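Local coordinates for protein CG8862 (Drosophila melanogaster, PDB 3ISM) that probably cleaves DNA and RNA as a magnesium-dependent, non-specific mitochondrial endonuclease of the EndoG type, at residues R46-H51 / P83-Q88; W52-L57 / L238-I243. One frame throughout, in Å; residues are numbered along the deposited sequence.

Contact 1 (R46-H51 / P83-Q88); sequences RNRVPH and PFFRSQ
Phe84 meets Arg48 through its backbone: the carbonyl O sits over the centre of one face of the Arg48 guanidinium, 3.8 Å from NH2, as a packing contact. Phe85 follows with two touches. At the edge of its ring, CD1 lies 3.8 Å from Arg48 NH1, the ring and guanidinium planes being 56° apart, and its carbonyl O comes within 3.3 Å of Arg48 CG. That carbonyl is hydrogen-bonded to Tyr43 OH. Bends at chi2 (71°) and chi3 (139°) of Arg48 turn the guanidinium toward Phe84 and Phe85. There its N-H groups serve other partners: NH1 binds Arg45 O, NE binds Asn182 O, and NH2 binds Arg233 O of the second subunit. An alanine here is likely to leave these three carbonyls without their donor and to open a gap beside Phe85, at the subunit boundary. Further along, a water lies 2.7 Å from Arg48 O and 2.8 Å from Ser87 OG, bridging the two. Arg48 and Val49 both face Asp44, the geometry of a G1 beta bulge, where strand 49-57 pairs with strand 40-44 in the nuclease's main sheet.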
loop_
_atom_site.group_PDB
_atom_site.type_symbol
_atom_site.label_atom_id
_atom_site.label_comp_id
_atom_site.label_asym_id
_atom_site.label_seq_id
_atom_site.Cartn_x
_atom_site.Cartn_y
_atom_site.Cartn_z
ATOM N N ARG B 46 -5.128 5.830 -3.256
ATOM C CA ARG B 46 -3.694 5.843 -3.458
ATOM C C ARG B 46 -3.305 5.046 -4.705
ATOM O O ARG B 46 -2.417 5.447 -5.464
ATOM C CB ARG B 46 -3.020 5.205 -2.246
ATOM C CG ARG B 46 -1.490 5.247 -2.330
ATOM C CD ARG B 46 -0.849 5.063 -0.987
ATOM N NE ARG B 46 -0.960 3.699 -0.464
ATOM C CZ ARG B 46 -0.232 2.663 -0.899
ATOM N NH1 ARG B 46 0.667 2.800 -1.866
ATOM N NH2 ARG B 46 -0.397 1.467 -0.361
ATOM N N ASN B 47 -3.978 3.918 -4.914
ATOM C CA ASN B 47 -3.613 3.002 -5.987
ATOM C C ASN B 47 -4.482 3.150 -7.222
ATOM O O ASN B 47 -4.154 2.636 -8.289
ATOM C CB ASN B 47 -3.599 1.566 -5.460
ATOM C CG ASN B 47 -2.329 1.269 -4.639
ATOM O OD1 ASN B 47 -1.245 1.735 -4.988
ATOM N ND2 ASN B 47 -2.458 0.471 -3.578
ATOM N N ARG B 48 -5.566 3.901 -7.070
ATOM C CA ARG B 48 -6.512 4.193 -8.161
ATOM C C ARG B 48 -7.231 2.930 -8.683
ATOM O O ARG B 48 -7.555 2.849 -9.876
ATOM C CB ARG B 48 -5.849 4.998 -9.296
ATOM C CG ARG B 48 -5.643 6.508 -9.026
ATOM C CD ARG B 48 -4.566 6.761 -8.010
ATOM N NE ARG B 48 -3.671 7.879 -8.322
ATOM C CZ ARG B 48 -3.198 8.732 -7.411
ATOM N NH1 ARG B 48 -3.565 8.625 -6.141
ATOM N NH2 ARG B 48 -2.367 9.708 -7.770
ATOM N N VAL B 49 -7.465 1.970 -7.772
ATOM C CA VAL B 49 -8.195 0.711 -8.028
ATOM C C VAL B 49 -8.986 0.367 -6.751
ATOM O O VAL B 49 -8.804 1.018 -5.734
ATOM C CB VAL B 49 -7.226 -0.478 -8.363
ATOM C CG1 VAL B 49 -6.359 -0.158 -9.569
ATOM C CG2 VAL B 49 -6.341 -0.837 -7.178
ATOM N N PRO B 50 -9.896 -0.636 -6.802
ATOM C CA PRO B 50 -10.528 -0.995 -5.528
ATOM C C PRO B 50 -9.558 -1.572 -4.478
ATOM O O PRO B 50 -8.550 -2.160 -4.835
ATOM C CB PRO B 50 -11.532 -2.093 -5.931
ATOM C CG PRO B 50 -11.774 -1.892 -7.381
ATOM C CD PRO B 50 -10.453 -1.411 -7.932
ATOM N N HIS B 51 -9.861 -1.386 -3.199
ATOM C CA HIS B 51 -9.340 -2.307 -2.184
ATOM C C HIS B 51 -10.058 -3.652 -2.367
ATOM O O HIS B 51 -9.433 -4.686 -2.328
ATOM C CB HIS B 51 -9.633 -1.822 -0.771
ATOM C CG HIS B 51 -8.837 -0.623 -0.344
ATOM N ND1 HIS B 51 -7.473 -0.663 -0.151
ATOM C CD2 HIS B 51 -9.230 0.634 -0.007
ATOM C CE1 HIS B 51 -7.054 0.521 0.274
ATOM N NE2 HIS B 51 -8.101 1.329 0.361
ATOM N N PRO B 83 -11.244 14.169 -8.437
ATOM C CA PRO B 83 -10.386 14.129 -9.638
ATOM C C PRO B 83 -8.929 13.675 -9.422
ATOM O O PRO B 83 -8.344 13.071 -10.333
ATOM C CB PRO B 83 -10.449 15.563 -10.170
ATOM C CG PRO B 83 -11.796 16.050 -9.723
ATOM C CD PRO B 83 -11.990 15.439 -8.348
ATOM N N PHE B 84 -8.375 13.902 -8.229
ATOM C CA PHE B 84 -6.983 13.518 -7.933
ATOM C C PHE B 84 -6.822 12.022 -7.944
ATOM O O PHE B 84 -5.737 11.520 -8.190
ATOM C CB PHE B 84 -6.551 13.998 -6.535
ATOM C CG PHE B 84 -6.257 15.476 -6.439
ATOM C CD1 PHE B 84 -6.498 16.342 -7.508
ATOM C CD2 PHE B 84 -5.791 16.005 -5.244
ATOM C CE1 PHE B 84 -6.240 17.721 -7.389
ATOM C CE2 PHE B 84 -5.538 17.350 -5.104
ATOM C CZ PHE B 84 -5.758 18.223 -6.179
ATOM N N PHE B 85 -7.903 11.293 -7.651
ATOM C CA PHE B 85 -7.770 9.844 -7.412
ATOM C C PHE B 85 -8.503 8.965 -8.425
ATOM O O PHE B 85 -8.619 7.758 -8.215
ATOM C CB PHE B 85 -8.227 9.492 -5.990
ATOM C CG PHE B 85 -7.773 10.481 -4.950
ATOM C CD1 PHE B 85 -6.413 10.709 -4.730
ATOM C CD2 PHE B 85 -8.704 11.186 -4.199
ATOM C CE1 PHE B 85 -5.989 11.643 -3.780
ATOM C CE2 PHE B 85 -8.288 12.120 -3.234
ATOM C CZ PHE B 85 -6.935 12.347 -3.028
ATOM N N ARG B 86 -8.983 9.573 -9.511
ATOM C CA ARG B 86 -9.692 8.844 -10.570
ATOM C C ARG B 86 -8.754 8.212 -11.568
ATOM O O ARG B 86 -7.880 8.891 -12.103
ATOM C CB ARG B 86 -10.532 9.791 -11.383
ATOM C CG ARG B 86 -11.898 10.020 -10.881
ATOM C CD ARG B 86 -12.554 11.096 -11.716
ATOM N NE ARG B 86 -13.327 11.980 -10.858
ATOM C CZ ARG B 86 -13.928 13.085 -11.269
ATOM N NH1 ARG B 86 -13.861 13.449 -12.542
ATOM N NH2 ARG B 86 -14.614 13.808 -10.394
ATOM N N SER B 87 -8.952 6.936 -11.865
ATOM C CA SER B 87 -8.357 6.386 -13.080
ATOM C C SER B 87 -9.151 6.851 -14.307
ATOM O O SER B 87 -10.377 7.101 -14.232
ATOM C CB SER B 87 -8.259 4.862 -13.035
ATOM O OG SER B 87 -9.522 4.276 -12.756
ATOM N N GLN B 88 -8.435 6.984 -15.424
ATOM C CA GLN B 88 -9.008 7.418 -16.681
ATOM C C GLN B 88 -8.654 6.425 -17.778
ATOM O O GLN B 88 -7.655 5.708 -17.683
ATOM C CB GLN B 88 -8.491 8.817 -17.039
ATOM C CG GLN B 88 -8.846 9.910 -16.006
ATOM C CD GLN B 88 -10.310 10.372 -16.106
ATOM O OE1 GLN B 88 -10.987 10.131 -17.110
ATOM N NE2 GLN B 88 -10.792 11.051 -15.065
HETATM O O HOH W 1 -8.616 1.722 -12.086
#

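Contact 2 (W52-L57 / L238-I243); sequences WVFEHL and LFFDQI
The backbones of 52-57 and 238-243 stay well apart, with the nearest CA atoms, those of Phe54 and Phe239, 10.1 Å from each other, so side chains alone bridge the gap. Phe54 reaches out from the extended strand and Phe240 from a loop, and their rings form an offset edge-to-face pair with centroids 5.4 Å apart and planes at 64°. The leading atom of Phe54 is CZ, which stands over one face of the Phe240 ring, 3.6 Å from Phe240 CZ and 3.7 Å from Phe240 CE1. The neighbouring Phe54 CE2 is farther off, 4.2 Å from the same Phe240 CZ. Phe240 CG lies anti to its own carbonyl carbon (chi1 -59°), a torsion that carries the ring from the loop toward the strand. Beyond Phe240 the chain reverses in a type I turn closed by Ile243 N to Phe240 O at 2.9 Å. Both rings of the pair are buried. Phe54 also packs on Cys157 and Phe240 on Tyr155, Val193 and Val195, residues of the next two strands of the sheet, 153-161 and 189-197. The arrangement is that of an aromatic cluster on one face of the large mixed sheet, with the loop following helix 228-235 laid over it.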
loop_
_atom_site.group_PDB
_atom_site.type_symbol
_atom_site.label_atom_id
_atom_site.label_comp_id
_atom_site.label_asym_id
_atom_site.label_seq_id
_atom_site.Cartn_x
_atom_site.Cartn_y
_atom_site.Cartn_z
ATOM N N TRP B 52 -11.381 -3.608 -2.516
ATOM C CA TRP B 52 -12.211 -4.810 -2.644
ATOM C C TRP B 52 -13.566 -4.452 -3.245
ATOM O O TRP B 52 -13.988 -3.276 -3.225
ATOM C CB TRP B 52 -12.415 -5.534 -1.288
ATOM C CG TRP B 52 -12.940 -4.680 -0.143
ATOM C CD1 TRP B 52 -12.198 -4.075 0.826
ATOM C CD2 TRP B 52 -14.313 -4.378 0.165
ATOM N NE1 TRP B 52 -13.011 -3.389 1.703
ATOM C CE2 TRP B 52 -14.315 -3.561 1.321
ATOM C CE3 TRP B 52 -15.533 -4.696 -0.430
ATOM C CZ2 TRP B 52 -15.493 -3.062 1.888
ATOM C CZ3 TRP B 52 -16.716 -4.195 0.144
ATOM C CH2 TRP B 52 -16.677 -3.381 1.277
ATOM N N VAL B 53 -14.232 -5.455 -3.818
ATOM C CA VAL B 53 -15.652 -5.331 -4.100
ATOM C C VAL B 53 -16.369 -6.523 -3.442
ATOM O O VAL B 53 -15.736 -7.553 -3.152
ATOM C CB VAL B 53 -15.967 -5.297 -5.616
ATOM C CG1 VAL B 53 -15.310 -4.120 -6.296
ATOM C CG2 VAL B 53 -15.553 -6.611 -6.285
ATOM N N PHE B 54 -17.674 -6.373 -3.214
ATOM C CA PHE B 54 -18.455 -7.420 -2.598
ATOM C C PHE B 54 -19.741 -7.662 -3.394
ATOM O O PHE B 54 -20.394 -6.722 -3.859
ATOM C CB PHE B 54 -18.775 -7.100 -1.127
ATOM C CG PHE B 54 -18.627 -8.287 -0.224
ATOM C CD1 PHE B 54 -17.490 -8.431 0.567
ATOM C CD2 PHE B 54 -19.586 -9.299 -0.223
ATOM C CE1 PHE B 54 -17.329 -9.563 1.377
ATOM C CE2 PHE B 54 -19.427 -10.431 0.574
ATOM C CZ PHE B 54 -18.289 -10.569 1.370
ATOM N N GLU B 55 -20.088 -8.930 -3.556
ATOM C CA GLU B 55 -21.237 -9.319 -4.383
ATOM C C GLU B 55 -22.008 -10.419 -3.682
ATOM O O GLU B 55 -21.430 -11.241 -2.978
ATOM C CB GLU B 55 -20.781 -9.819 -5.755
ATOM C CG GLU B 55 -20.044 -8.778 -6.645
ATOM C CD GLU B 55 -19.369 -9.433 -7.866
ATOM O OE1 GLU B 55 -18.486 -10.297 -7.671
ATOM O OE2 GLU B 55 -19.714 -9.087 -9.017
ATOM N N HIS B 56 -23.324 -10.413 -3.870
ATOM C CA HIS B 56 -24.167 -11.494 -3.422
ATOM C C HIS B 56 -24.915 -11.992 -4.651
ATOM O O HIS B 56 -25.772 -11.294 -5.181
ATOM C CB HIS B 56 -25.130 -11.032 -2.314
ATOM C CG HIS B 56 -26.351 -11.897 -2.174
ATOM N ND1 HIS B 56 -27.626 -11.380 -2.152
ATOM C CD2 HIS B 56 -26.489 -13.242 -2.077
ATOM C CE1 HIS B 56 -28.501 -12.369 -2.043
ATOM N NE2 HIS B 56 -27.836 -13.510 -2.001
ATOM N N LEU B 57 -24.567 -13.198 -5.095
ATOM C CA LEU B 57 -25.100 -13.765 -6.326
ATOM C C LEU B 57 -26.154 -14.830 -6.044
ATOM O O LEU B 57 -26.029 -15.627 -5.093
ATOM C CB LEU B 57 -23.982 -14.386 -7.180
ATOM C CG LEU B 57 -22.624 -13.677 -7.294
ATOM C CD1 LEU B 57 -21.707 -14.487 -8.229
ATOM C CD2 LEU B 57 -22.743 -12.221 -7.773
ATOM N N LEU B 238 -10.225 -8.527 6.738
ATOM C CA LEU B 238 -10.852 -9.743 7.263
ATOM C C LEU B 238 -12.156 -10.024 6.524
ATOM O O LEU B 238 -13.059 -9.178 6.477
ATOM C CB LEU B 238 -11.087 -9.650 8.777
ATOM C CG LEU B 238 -9.856 -9.487 9.685
ATOM C CD1 LEU B 238 -10.305 -8.993 11.062
ATOM C CD2 LEU B 238 -9.026 -10.776 9.818
ATOM N N PHE B 239 -12.256 -11.222 5.958
ATOM C CA PHE B 239 -13.423 -11.609 5.152
ATOM C C PHE B 239 -14.403 -12.420 5.972
ATOM O O PHE B 239 -14.001 -13.243 6.818
ATOM C CB PHE B 239 -12.996 -12.381 3.886
ATOM C CG PHE B 239 -11.908 -11.702 3.107
ATOM C CD1 PHE B 239 -12.175 -10.557 2.355
ATOM C CD2 PHE B 239 -10.613 -12.193 3.135
ATOM C CE1 PHE B 239 -11.157 -9.913 1.642
ATOM C CE2 PHE B 239 -9.586 -11.557 2.439
ATOM C CZ PHE B 239 -9.867 -10.417 1.672
ATOM N N PHE B 240 -15.693 -12.162 5.745
ATOM C CA PHE B 240 -16.754 -12.905 6.404
ATOM C C PHE B 240 -16.535 -12.943 7.924
ATOM O O PHE B 240 -16.674 -13.990 8.573
ATOM C CB PHE B 240 -16.873 -14.308 5.773
ATOM C CG PHE B 240 -17.174 -14.272 4.285
ATOM C CD1 PHE B 240 -18.489 -14.153 3.828
ATOM C CD2 PHE B 240 -16.149 -14.312 3.347
ATOM C CE1 PHE B 240 -18.768 -14.094 2.474
ATOM C CE2 PHE B 240 -16.425 -14.254 1.989
ATOM C CZ PHE B 240 -17.732 -14.144 1.549
ATOM N N ASP B 241 -16.199 -11.773 8.476
ATOM C CA ASP B 241 -15.929 -11.606 9.910
ATOM C C ASP B 241 -17.085 -12.009 10.831
ATOM O O ASP B 241 -16.849 -12.333 11.993
ATOM C CB ASP B 241 -15.404 -10.179 10.234
ATOM C CG ASP B 241 -16.457 -9.069 10.025
ATOM O OD1 ASP B 241 -17.637 -9.261 10.390
ATOM O OD2 ASP B 241 -16.094 -7.978 9.504
ATOM N N GLN B 242 -18.318 -12.007 10.314
ATOM C CA GLN B 242 -19.483 -12.477 11.084
ATOM C C GLN B 242 -19.563 -14.006 11.205
ATOM O O GLN B 242 -20.295 -14.521 12.038
ATOM C CB GLN B 242 -20.805 -11.930 10.509
ATOM C CG GLN B 242 -20.932 -10.398 10.517
ATOM C CD GLN B 242 -20.869 -9.814 11.914
ATOM O OE1 GLN B 242 -21.787 -9.997 12.715
ATOM N NE2 GLN B 242 -19.781 -9.115 12.216
ATOM N N ILE B 243 -18.811 -14.724 10.375
ATOM C CA ILE B 243 -18.727 -16.186 10.469
ATOM C C ILE B 243 -17.492 -16.628 11.260
ATOM O O ILE B 243 -16.368 -16.296 10.897
ATOM C CB ILE B 243 -18.654 -16.838 9.068
ATOM C CG1 ILE B 243 -19.769 -16.300 8.168
ATOM C CG2 ILE B 243 -18.713 -18.376 9.171
ATOM C CD1 ILE B 243 -19.702 -16.780 6.719
#

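Overall arrangement
From the N terminus the chain first passes through 46-51 and continues, after a corner at His51, into 52-57; contact 1 is made by the residue leading into strand 49-57, contact 2 from within the strand. Contact 1 closes the shorter loop, bringing back 83-88, in the loop before helix 89-92, after 31 intervening residues. Contact 2 closes a far longer one of 180 residues, returning the loop after helix 228-235 to the main sheet. Because 83-88 falls between 52-57 and 238-243, the two closures cross instead of nesting. Their centres lie 22 Å apart: contact 1 ties the approach to the strand to a loop beside the second subunit, while contact 2 ties the strand itself to the C-terminal part of the fold.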